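Local coordinates for protein quinone oxidoreductase 1 (Escherichia coli, PDB 1QOR) that reduces quinones with NADPH, giving 1,4-benzosemiquinones and NADP(+), as a homodimeric member of the zinc-containing alcohol dehydrogenase family, at residues A[296-307]-A[318-327]. Numbering follows the deposited sequence.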
ATOM      1  N   VAL A 296      30.671  13.594 -10.577  1.00 36.67           N
ATOM      2  CA  VAL A 296      30.559  12.455 -11.499  1.00 34.91           C
ATOM      3  C   VAL A 296      31.883  11.945 -12.061  1.00 34.79           C
ATOM      4  O   VAL A 296      32.690  12.733 -12.541  1.00 35.02           O
ATOM      5  CB  VAL A 296      29.567  12.842 -12.701  1.00 33.53           C
ATOM      6  CG1 VAL A 296      29.594  11.804 -13.831  1.00 32.75           C
ATOM      7  CG2 VAL A 296      28.141  12.976 -12.182  1.00 31.46           C
ATOM      8  N   ALA A 297      32.072  10.627 -12.048  1.00 34.85           N
ATOM      9  CA  ALA A 297      33.272   9.993 -12.596  1.00 36.13           C
ATOM     10  C   ALA A 297      33.421  10.506 -14.026  1.00 37.60           C
ATOM     11  O   ALA A 297      32.427  10.579 -14.751  1.00 39.77           O
ATOM     12  CB  ALA A 297      33.089   8.481 -12.622  1.00 34.13           C
ATOM     13  N   GLU A 298      34.632  10.840 -14.461  1.00 38.14           N
ATOM     14  CA  GLU A 298      34.830  11.336 -15.826  1.00 38.27           C
ATOM     15  C   GLU A 298      34.403  10.299 -16.865  1.00 36.64           C
ATOM     16  O   GLU A 298      33.877  10.642 -17.904  1.00 36.55           O
ATOM     17  CB  GLU A 298      36.292  11.742 -16.051  1.00 42.00           C
ATOM     18  CG  GLU A 298      36.476  13.046 -16.831  1.00 46.79           C
ATOM     19  CD  GLU A 298      35.831  14.260 -16.131  1.00 51.42           C
ATOM     20  OE1 GLU A 298      35.543  14.179 -14.893  1.00 53.32           O
ATOM     21  OE2 GLU A 298      35.622  15.305 -16.819  1.00 52.65           O
ATOM     22  N   GLN A 299      34.558   9.025 -16.543  1.00 34.79           N
ATOM     23  CA  GLN A 299      34.185   7.967 -17.462  1.00 33.91           C
ATOM     24  C   GLN A 299      32.684   7.892 -17.633  1.00 33.80           C
ATOM     25  O   GLN A 299      32.183   7.223 -18.547  1.00 34.85           O
ATOM     26  CB  GLN A 299      34.712   6.611 -16.971  1.00 33.87           C
ATOM     27  N   GLN A 300      31.953   8.548 -16.744  1.00 32.59           N
ATOM     28  CA  GLN A 300      30.499   8.529 -16.820  1.00 30.92           C
ATOM     29  C   GLN A 300      29.922   9.811 -17.403  1.00 30.75           C
ATOM     30  O   GLN A 300      28.762  10.148 -17.160  1.00 30.06           O
ATOM     31  CB  GLN A 300      29.885   8.154 -15.459  1.00 28.95           C
ATOM     32  CG  GLN A 300      30.057   6.664 -15.188  1.00 27.22           C
ATOM     33  CD  GLN A 300      29.384   6.133 -13.930  1.00 27.08           C
ATOM     34  OE1 GLN A 300      29.700   5.030 -13.496  1.00 28.12           O
ATOM     35  NE2 GLN A 300      28.411   6.862 -13.383  1.00 27.35           N
ATOM     36  N   LYS A 301      30.760  10.563 -18.112  1.00 31.34           N
ATOM     37  CA  LYS A 301      30.312  11.791 -18.800  1.00 32.32           C
ATOM     38  C   LYS A 301      30.458  11.418 -20.257  1.00 31.51           C
ATOM     39  O   LYS A 301      31.487  10.887 -20.656  1.00 31.77           O
ATOM     40  CB  LYS A 301      31.184  12.998 -18.507  1.00 34.00           C
ATOM     41  CG  LYS A 301      31.032  13.543 -17.123  1.00 36.35           C
ATOM     42  CD  LYS A 301      31.981  14.703 -16.907  1.00 39.17           C
ATOM     43  CE  LYS A 301      32.131  14.965 -15.420  1.00 42.20           C
ATOM     44  NZ  LYS A 301      33.098  16.052 -15.150  1.00 44.58           N
ATOM     45  N   TYR A 302      29.404  11.625 -21.030  1.00 30.80           N
ATOM     46  CA  TYR A 302      29.417  11.252 -22.431  1.00 29.53           C
ATOM     47  C   TYR A 302      28.966  12.413 -23.288  1.00 29.87           C
ATOM     48  O   TYR A 302      28.176  13.260 -22.843  1.00 30.96           O
ATOM     49  CB  TYR A 302      28.443  10.107 -22.668  1.00 28.56           C
ATOM     50  CG  TYR A 302      28.572   8.966 -21.706  1.00 27.69           C
ATOM     51  CD1 TYR A 302      27.904   8.980 -20.493  1.00 27.71           C
ATOM     52  CD2 TYR A 302      29.310   7.841 -22.035  1.00 27.90           C
ATOM     53  CE1 TYR A 302      27.962   7.883 -19.625  1.00 28.47           C
ATOM     54  CE2 TYR A 302      29.378   6.743 -21.176  1.00 28.29           C
ATOM     55  CZ  TYR A 302      28.701   6.774 -19.983  1.00 28.63           C
ATOM     56  OH  TYR A 302      28.738   5.675 -19.164  1.00 30.82           O
ATOM     57  N   PRO A 303      29.542  12.534 -24.499  1.00 29.68           N
ATOM     58  CA  PRO A 303      29.114  13.639 -25.383  1.00 29.12           C
ATOM     59  C   PRO A 303      27.588  13.381 -25.655  1.00 29.42           C
ATOM     60  O   PRO A 303      27.164  12.221 -25.683  1.00 27.99           O
ATOM     61  CB  PRO A 303      29.910  13.357 -26.673  1.00 27.98           C
ATOM     62  CG  PRO A 303      31.080  12.495 -26.225  1.00 27.58           C
ATOM     63  CD  PRO A 303      30.537  11.644 -25.143  1.00 28.17           C
ATOM     64  N   LEU A 304      26.772  14.412 -25.844  1.00 29.70           N
ATOM     65  CA  LEU A 304      25.346  14.187 -26.151  1.00 32.42           C
ATOM     66  C   LEU A 304      25.110  13.162 -27.275  1.00 34.16           C
ATOM     67  O   LEU A 304      24.246  12.282 -27.167  1.00 34.19           O
ATOM     68  CB  LEU A 304      24.664  15.500 -26.553  1.00 32.72           C
ATOM     69  CG  LEU A 304      23.249  15.424 -27.164  1.00 32.87           C
ATOM     70  CD1 LEU A 304      22.326  14.633 -26.282  1.00 34.25           C
ATOM     71  CD2 LEU A 304      22.683  16.812 -27.291  1.00 32.88           C
ATOM     72  N   LYS A 305      25.891  13.259 -28.346  1.00 36.50           N
ATOM     73  CA  LYS A 305      25.743  12.344 -29.467  1.00 39.03           C
ATOM     74  C   LYS A 305      26.052  10.891 -29.136  1.00 38.50           C
ATOM     75  O   LYS A 305      25.721  10.014 -29.918  1.00 39.47           O
ATOM     76  CB  LYS A 305      26.543  12.821 -30.673  1.00 42.73           C
ATOM     77  CG  LYS A 305      28.059  12.927 -30.436  1.00 48.76           C
ATOM     78  CD  LYS A 305      28.783  11.602 -30.736  1.00 53.25           C
ATOM     79  CE  LYS A 305      30.318  11.756 -30.700  1.00 56.01           C
ATOM     80  NZ  LYS A 305      31.016  10.410 -30.702  1.00 58.01           N
ATOM     81  N   ASP A 306      26.675  10.623 -27.996  1.00 37.31           N
ATOM     82  CA  ASP A 306      26.944   9.240 -27.618  1.00 36.87           C
ATOM     83  C   ASP A 306      25.928   8.706 -26.599  1.00 34.51           C
ATOM     84  O   ASP A 306      26.227   7.788 -25.801  1.00 32.73           O
ATOM     85  CB  ASP A 306      28.382   9.055 -27.118  1.00 41.12           C
ATOM     86  CG  ASP A 306      29.420   9.218 -28.235  1.00 45.29           C
ATOM     87  OD1 ASP A 306      29.083   8.938 -29.423  1.00 47.38           O
ATOM     88  OD2 ASP A 306      30.568   9.651 -27.930  1.00 47.61           O
ATOM     89  N   ALA A 307      24.716   9.266 -26.664  1.00 32.81           N
ATOM     90  CA  ALA A 307      23.617   8.857 -25.796  1.00 31.42           C
ATOM     91  C   ALA A 307      23.429   7.324 -25.837  1.00 30.91           C
ATOM     92  O   ALA A 307      23.170   6.696 -24.803  1.00 29.96           O
ATOM     93  CB  ALA A 307      22.350   9.588 -26.163  1.00 31.00           C
ATOM     94  N   ALA A 318      27.114  -1.477 -14.932  1.00 26.53           N
ATOM     95  CA  ALA A 318      28.494  -1.134 -14.676  1.00 26.65           C
ATOM     96  C   ALA A 318      28.695   0.297 -14.205  1.00 27.01           C
ATOM     97  O   ALA A 318      29.768   0.826 -14.356  1.00 29.98           O
ATOM     98  CB  ALA A 318      29.330  -1.395 -15.907  1.00 24.65           C
ATOM     99  N   THR A 319      27.703   0.951 -13.632  1.00 23.32           N
ATOM    100  CA  THR A 319      27.955   2.316 -13.211  1.00 22.58           C
ATOM    101  C   THR A 319      27.773   2.449 -11.705  1.00 22.90           C
ATOM    102  O   THR A 319      27.252   1.546 -11.035  1.00 22.26           O
ATOM    103  CB  THR A 319      26.982   3.330 -13.923  1.00 23.21           C
ATOM    104  OG1 THR A 319      25.621   3.013 -13.590  1.00 21.77           O
ATOM    105  CG2 THR A 319      27.165   3.309 -15.449  1.00 21.31           C
ATOM    106  N   GLN A 320      28.187   3.592 -11.179  1.00 23.00           N
ATOM    107  CA  GLN A 320      28.016   3.886  -9.768  1.00 24.36           C
ATOM    108  C   GLN A 320      27.751   5.349  -9.792  1.00 22.91           C
ATOM    109  O   GLN A 320      28.362   6.071 -10.581  1.00 23.18           O
ATOM    110  CB  GLN A 320      29.272   3.579  -8.952  1.00 27.08           C
ATOM    111  CG  GLN A 320      29.514   2.077  -8.801  1.00 32.49           C
ATOM    112  CD  GLN A 320      30.795   1.770  -8.040  1.00 34.91           C
ATOM    113  OE1 GLN A 320      31.295   2.596  -7.288  1.00 36.44           O
ATOM    114  NE2 GLN A 320      31.337   0.593  -8.256  1.00 37.04           N
ATOM    115  N   GLY A 321      26.768   5.766  -9.010  1.00 21.35           N
ATOM    116  CA  GLY A 321      26.410   7.161  -8.968  1.00 20.50           C
ATOM    117  C   GLY A 321      25.809   7.579 -10.286  1.00 20.17           C
ATOM    118  O   GLY A 321      25.435   6.741 -11.098  1.00 19.71           O
ATOM    119  N   SER A 322      25.784   8.886 -10.508  1.00 21.51           N
ATOM    120  CA  SER A 322      25.236   9.500 -11.691  1.00 21.23           C
ATOM    121  C   SER A 322      26.126   9.579 -12.947  1.00 23.31           C
ATOM    122  O   SER A 322      27.369   9.482 -12.885  1.00 22.82           O
ATOM    123  CB  SER A 322      24.781  10.880 -11.312  1.00 21.35           C
ATOM    124  OG  SER A 322      23.840  10.825 -10.257  1.00 22.53           O
ATOM    125  N   SER A 323      25.450   9.675 -14.100  1.00 24.46           N
ATOM    126  CA  SER A 323      26.052   9.817 -15.423  1.00 23.85           C
ATOM    127  C   SER A 323      25.535  11.135 -15.982  1.00 24.21           C
ATOM    128  O   SER A 323      24.511  11.698 -15.511  1.00 23.15           O
ATOM    129  CB  SER A 323      25.635   8.684 -16.369  1.00 25.53           C
ATOM    130  OG  SER A 323      26.202   7.427 -16.013  1.00 26.97           O
ATOM    131  N   LEU A 324      26.225  11.635 -16.992  1.00 24.46           N
ATOM    132  CA  LEU A 324      25.809  12.879 -17.596  1.00 26.31           C
ATOM    133  C   LEU A 324      26.053  12.860 -19.082  1.00 27.25           C
ATOM    134  O   LEU A 324      26.884  12.089 -19.567  1.00 27.03           O
ATOM    135  CB  LEU A 324      26.620  14.045 -17.034  1.00 26.33           C
ATOM    136  CG  LEU A 324      26.411  14.534 -15.615  1.00 27.24           C
ATOM    137  CD1 LEU A 324      27.522  15.524 -15.300  1.00 27.23           C
ATOM    138  CD2 LEU A 324      25.047  15.198 -15.465  1.00 27.23           C
ATOM    139  N   LEU A 325      25.268  13.669 -19.785  1.00 27.59           N
ATOM    140  CA  LEU A 325      25.444  13.888 -21.214  1.00 29.23           C
ATOM    141  C   LEU A 325      25.859  15.363 -21.310  1.00 29.04           C
ATOM    142  O   LEU A 325      25.250  16.254 -20.686  1.00 26.65           O
ATOM    143  CB  LEU A 325      24.152  13.668 -22.018  1.00 29.56           C
ATOM    144  CG  LEU A 325      23.642  12.242 -22.242  1.00 31.17           C
ATOM    145  CD1 LEU A 325      22.322  12.326 -23.089  1.00 31.14           C
ATOM    146  CD2 LEU A 325      24.706  11.358 -22.930  1.00 29.27           C
ATOM    147  N   ILE A 326      26.930  15.608 -22.049  1.00 31.17           N
ATOM    148  CA  ILE A 326      27.430  16.971 -22.214  1.00 34.12           C
ATOM    149  C   ILE A 326      27.183  17.410 -23.648  1.00 35.77           C
ATOM    150  O   ILE A 326      27.622  16.732 -24.583  1.00 35.92           O
ATOM    151  CB  ILE A 326      28.964  17.068 -21.904  1.00 33.97           C
ATOM    152  CG1 ILE A 326      29.280  16.340 -20.590  1.00 33.12           C
ATOM    153  CG2 ILE A 326      29.384  18.528 -21.812  1.00 31.97           C
ATOM    154  CD1 ILE A 326      28.548  16.902 -19.381  1.00 31.86           C
ATOM    155  N   PRO A 327      26.363  18.462 -23.830  1.00 38.04           N
ATOM    156  CA  PRO A 327      25.966  19.084 -25.098  1.00 39.68           C
ATOM    157  C   PRO A 327      27.189  19.694 -25.776  1.00 41.76           C
ATOM    158  O   PRO A 327      27.220  19.698 -27.026  1.00 43.56           O
ATOM    159  CB  PRO A 327      25.034  20.212 -24.651  1.00 39.28           C
ATOM    160  CG  PRO A 327      24.504  19.752 -23.371  1.00 39.13           C
ATOM    161  CD  PRO A 327      25.697  19.133 -22.703  1.00 38.38           C
ATOM    162  OXT PRO A 327      28.089  20.194 -25.047  1.00 43.00           O
TER
HETATM  163  O   HOH W   1      29.560   9.149 -11.039  0.64 20.38           O
HETATM  164  O   HOH W   2      26.056   5.510 -18.130  0.92 33.44           O
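The amide of Gln300 and the ring of Tyr302 are the flat groups that meet residues 318-327. Gln300 OE1 accepts the backbone N-H of Gln320 at 3.1 Å, in the carbonyl plane and on a lone pair. Gln300 NE2 donates to two backbone carbonyls, Gln320 O and Ser322 O, at 2.9 Å each. Both acceptors sit somewhat out of the amide plane. Both are met from above their carbonyl planes, and the N-H lines are bent, 136° and 131°. The side chain of Thr319 lies across the amide, with CB 3.2 Å from Gln300 OE1. Gln300 CG is anti to the carbonyl carbon (chi1 -75°) and the chain runs extended from there, which carries the amide into the loop at 319-322. A leucine here would probably leave the N-H of Gln320 and the carbonyl of Ser322 without this partner and let the loop shift. Tyr302 has Leu324 O and Ser323 OG at its ring edge, near the ring plane. A water joins its OH to Ser323 OG. A second water links Ala297 N to Ser322 O. Strands 301-303 and 324-326 pair in parallel: Leu324 N bonds to Gln300 O, Tyr302 N to Leu324 O, and Ile326 N to Tyr302 O. Leu304 N then bonds to Ile326 O. CD1 of Leu325 packs on CD1 of Leu304 at 3.9 Å and on Ala307 CB. Val296 CG2 touches Leu324 CD1 at 4.1 Å. The loop reaches the cofactor cleft, where the side chain of Thr319 comes within about 4 Å of the bound NADPH. With helix 307-315 the strands form a beta-alpha-beta unit, and Tyr302 packs on Ala310 and Ile313 of that helix. Strand 37-39 flanks strand 324-326 antiparallel, while helix 115-135 packs against Val296 and Leu324.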